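Local atomic coordinates of enolase-phosphatase E1 (Saccharomyces cerevisiae, PDB entry 2G80), a protein that probably catalyses, with a magnesium ion, the enolization and then the dephosphorylation of a diketo-methylthiopentyl phosphate in the methionine salvage pathway. Residues Ile92-Leu95 against Val96-Val100; Ser145-Val148 against Lys149-Lys152. One frame throughout, in Å; residues are numbered along the deposited sequence.

Contact 1: Ile92-Leu95 against Val96-Val100; sequences ILEL and VAKDV
Ile92 O, Leu93 O and Glu94 O accept in turn from Val96 N, Ala97 N and Lys98 N in the last i to i+4 bonds of helix 85-97, which then closes in a Schellman motif. Asp99, with positive phi (52°), is the C-prime residue: its N reaches back to Val96 O at 3.1 Å, and Val100 N meets Leu95 O at 2.8 Å in the carbonyl plane, nearly straight at the hydrogen (173°). That reversal brings Val100 back against the final turn, where CD2 of Leu95 lies 3.7 Å from Val100 CB and 3.8 Å from its CG1, a small apolar contact at the helix end. Leu95 also packs on Phe80 and Leu105, while Val96 faces Phe56 of helix 46-65, which ties this end into the helical cap.

On another side, Glu94 and Lys98 form a salt bridge one turn apart. Glu94 sends CG out anti to its own nitrogen (chi1 178°) and Lys98 runs extended beyond CG, the two chains converging until NZ stands 2.8 Å from OE2. The ammonium comes to the anti side of that oxygen, slightly out of the carboxylate plane, and the methylenes touch nearer the backbone, Glu94 CG to Lys98 CD at 3.8 Å. With an alanine at Glu94, the Lys98 ammonium would probably lose this carboxylate mate and its extended chain be freer to swing. Asp99 turns its carboxylate to Lys101 instead. Backbone bonds thus engage the carbonyls from Ile92 to Val96, while the lysine charge is likely to be favoured near the helix's C-terminal end.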
# COMPACT_ATOMS: atom_id res chain seq x y z
N ILE A 92 -4.48 15.24 -15.51
CA ILE A 92 -4.67 14.15 -14.51
C ILE A 92 -4.23 12.82 -15.10
O ILE A 92 -3.49 12.09 -14.47
CB ILE A 92 -6.14 14.07 -14.02
CG1 ILE A 92 -6.47 15.31 -13.15
CG2 ILE A 92 -6.42 12.77 -13.20
CD1 ILE A 92 -7.99 15.54 -12.92
N LEU A 93 -4.65 12.55 -16.34
CA LEU A 93 -4.27 11.31 -17.05
C LEU A 93 -2.78 11.25 -17.34
O LEU A 93 -2.22 10.17 -17.32
CB LEU A 93 -5.06 11.16 -18.33
CG LEU A 93 -6.56 11.04 -18.11
CD1 LEU A 93 -7.30 11.22 -19.43
CD2 LEU A 93 -6.91 9.74 -17.43
N GLU A 94 -2.15 12.41 -17.59
CA GLU A 94 -0.70 12.51 -17.79
C GLU A 94 0.04 12.17 -16.51
O GLU A 94 1.03 11.45 -16.57
CB GLU A 94 -0.30 13.92 -18.25
CG GLU A 94 1.19 14.16 -18.44
CD GLU A 94 1.53 15.58 -18.90
OE1 GLU A 94 0.63 16.44 -19.05
OE2 GLU A 94 2.74 15.83 -19.09
N LEU A 95 -0.41 12.71 -15.37
CA LEU A 95 0.23 12.42 -14.07
C LEU A 95 0.24 10.91 -13.74
O LEU A 95 1.24 10.40 -13.22
CB LEU A 95 -0.42 13.18 -12.92
CG LEU A 95 -0.39 14.74 -12.90
CD1 LEU A 95 -1.30 15.21 -11.78
CD2 LEU A 95 0.97 15.31 -12.71
N VAL A 96 -0.86 10.23 -14.05
CA VAL A 96 -1.01 8.78 -13.84
C VAL A 96 -0.04 8.04 -14.77
O VAL A 96 0.74 7.23 -14.29
CB VAL A 96 -2.48 8.27 -14.09
CG1 VAL A 96 -2.57 6.74 -13.94
CG2 VAL A 96 -3.48 8.91 -13.13
N ALA A 97 -0.10 8.36 -16.06
CA ALA A 97 0.77 7.76 -17.10
C ALA A 97 2.26 7.91 -16.81
O ALA A 97 3.02 6.99 -17.08
CB ALA A 97 0.45 8.35 -18.49
N LYS A 98 2.66 9.07 -16.27
CA LYS A 98 4.08 9.34 -15.92
C LYS A 98 4.45 9.00 -14.46
O LYS A 98 5.56 9.24 -14.05
CB LYS A 98 4.40 10.79 -16.25
CG LYS A 98 4.26 11.10 -17.74
CD LYS A 98 4.55 12.54 -18.02
CE LYS A 98 4.70 12.83 -19.52
NZ LYS A 98 4.94 14.28 -19.73
N ASP A 99 3.52 8.40 -13.71
CA ASP A 99 3.65 8.02 -12.30
C ASP A 99 4.13 9.17 -11.37
O ASP A 99 5.02 9.01 -10.53
CB ASP A 99 4.51 6.74 -12.14
CG ASP A 99 4.18 5.96 -10.85
OD1 ASP A 99 2.97 5.86 -10.48
OD2 ASP A 99 5.11 5.45 -10.20
N VAL A 100 3.49 10.33 -11.54
CA VAL A 100 3.86 11.51 -10.78
C VAL A 100 3.22 11.47 -9.41
O VAL A 100 2.03 11.30 -9.30
CB VAL A 100 3.48 12.83 -11.52
CG1 VAL A 100 3.88 14.07 -10.68
CG2 VAL A 100 4.14 12.88 -12.90

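Contact 2: Ser145-Val148 against Lys149-Lys152; sequences SGSV and KAQK
Gln151 N donates to Ser147 O at 3.0 Å and Lys152 N to Val148 O at 2.9 Å, the first turn of helix 148-156, which follows strand 140-143 of the parallel sheet in the Rossmann-like core of this HAD phosphatase. Ahead of these bonds Ser145 and Gly146 form the loop that leaves the strand, and Ser145 is predicted to bind substrate.

Ser147 is the N-cap, and its capping bond is a weak one. With chi1 at 77°, Ser147 OG sits between its own nitrogen and carbonyl carbon and points along the first turn, where it accepts from Ala150 N at 3.4 Å; Ala150 CB packs against the same serine, 3.4 Å from its carbonyl oxygen. A carboxylate also serves this end of the helix: Asp180 OD2 accepts from Val148 N.

Val148 and Lys152 lie side by side, both bordering Tyr178 of strand 177-179. The valine's CG1, anti to the backbone nitrogen, touches CE of the lysine at 3.7 Å, so it is the aliphatic part of Lys152 that makes the contact, its CG also resting over Val148 O.

Gln151 is the buried member. Its extended chain runs toward the loop, CG passing 3.4 Å from Ser147 O, and the amide nitrogen is shared between two carbonyls, Gly146 O here and Phe179 O beyond; the two bonds would fix the rotation of the amide and tie the loop to the neighbouring strand. Gln151 NE2 reaches Gly146 O at 2.8 Å, nearly straight at the hydrogen (168°), with that oxygen in the amide plane but the nitrogen tilted 29° from the carbonyl plane.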
# COMPACT_ATOMS: atom_id res chain seq x y z
N SER A 145 4.61 2.94 0.40
CA SER A 145 4.69 4.24 -0.33
C SER A 145 3.31 4.92 -0.37
O SER A 145 3.21 6.15 -0.40
CB SER A 145 5.23 4.07 -1.75
OG SER A 145 4.42 3.19 -2.52
N GLY A 146 2.24 4.13 -0.32
CA GLY A 146 0.88 4.66 -0.26
C GLY A 146 0.64 5.30 1.08
O GLY A 146 1.18 4.82 2.10
N SER A 147 -0.17 6.37 1.11
CA SER A 147 -0.43 7.10 2.37
C SER A 147 -1.20 6.21 3.35
O SER A 147 -1.86 5.25 2.94
CB SER A 147 -1.23 8.39 2.13
OG SER A 147 -2.62 8.07 1.92
N VAL A 148 -1.16 6.59 4.61
CA VAL A 148 -1.82 5.85 5.69
C VAL A 148 -3.34 5.62 5.43
O VAL A 148 -3.87 4.53 5.64
CB VAL A 148 -1.55 6.54 7.06
CG1 VAL A 148 -2.44 5.98 8.19
CG2 VAL A 148 -0.06 6.39 7.44
N LYS A 149 -4.00 6.67 4.93
CA LYS A 149 -5.44 6.67 4.58
C LYS A 149 -5.70 5.65 3.47
O LYS A 149 -6.65 4.88 3.55
CB LYS A 149 -5.87 8.09 4.19
CG LYS A 149 -7.37 8.34 4.01
CD LYS A 149 -7.67 9.87 3.98
CE LYS A 149 -9.16 10.19 3.86
NZ LYS A 149 -9.36 11.68 3.76
N ALA A 150 -4.83 5.61 2.47
CA ALA A 150 -4.92 4.65 1.38
C ALA A 150 -4.70 3.20 1.82
O ALA A 150 -5.33 2.26 1.30
CB ALA A 150 -3.91 5.01 0.28
N GLN A 151 -3.78 3.00 2.77
CA GLN A 151 -3.52 1.67 3.34
C GLN A 151 -4.74 1.19 4.11
O GLN A 151 -5.19 0.07 3.91
CB GLN A 151 -2.32 1.74 4.29
CG GLN A 151 -0.98 2.08 3.64
CD GLN A 151 0.15 2.25 4.65
OE1 GLN A 151 0.16 1.60 5.70
NE2 GLN A 151 1.11 3.11 4.34
N LYS A 152 -5.26 2.04 5.00
CA LYS A 152 -6.45 1.72 5.79
C LYS A 152 -7.67 1.34 4.93
O LYS A 152 -8.41 0.41 5.26
CB LYS A 152 -6.83 2.88 6.70
CG LYS A 152 -5.94 3.09 7.88
CD LYS A 152 -6.42 4.31 8.69
CE LYS A 152 -5.48 4.64 9.88
NZ LYS A 152 -5.95 5.80 10.70

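Contact 1 closes a helix and contact 2 opens one, with the chain passing through the first before the second. Their centres lie about 19 Å apart and their nearest atoms about 8 Å, without touching. Contact 2 is on the catalytic core: Gly146 is about 5 Å from the side chain of Glu39, a magnesium ligand, and about 11 Å from the ion itself. Contact 1 belongs to the helical part facing it, and its turn brings the Asp99 side chain to about 8 Å from that of Ser145 and about 13 Å from the magnesium ion. The two helix ends therefore approach the active-site region from the cap and from the core.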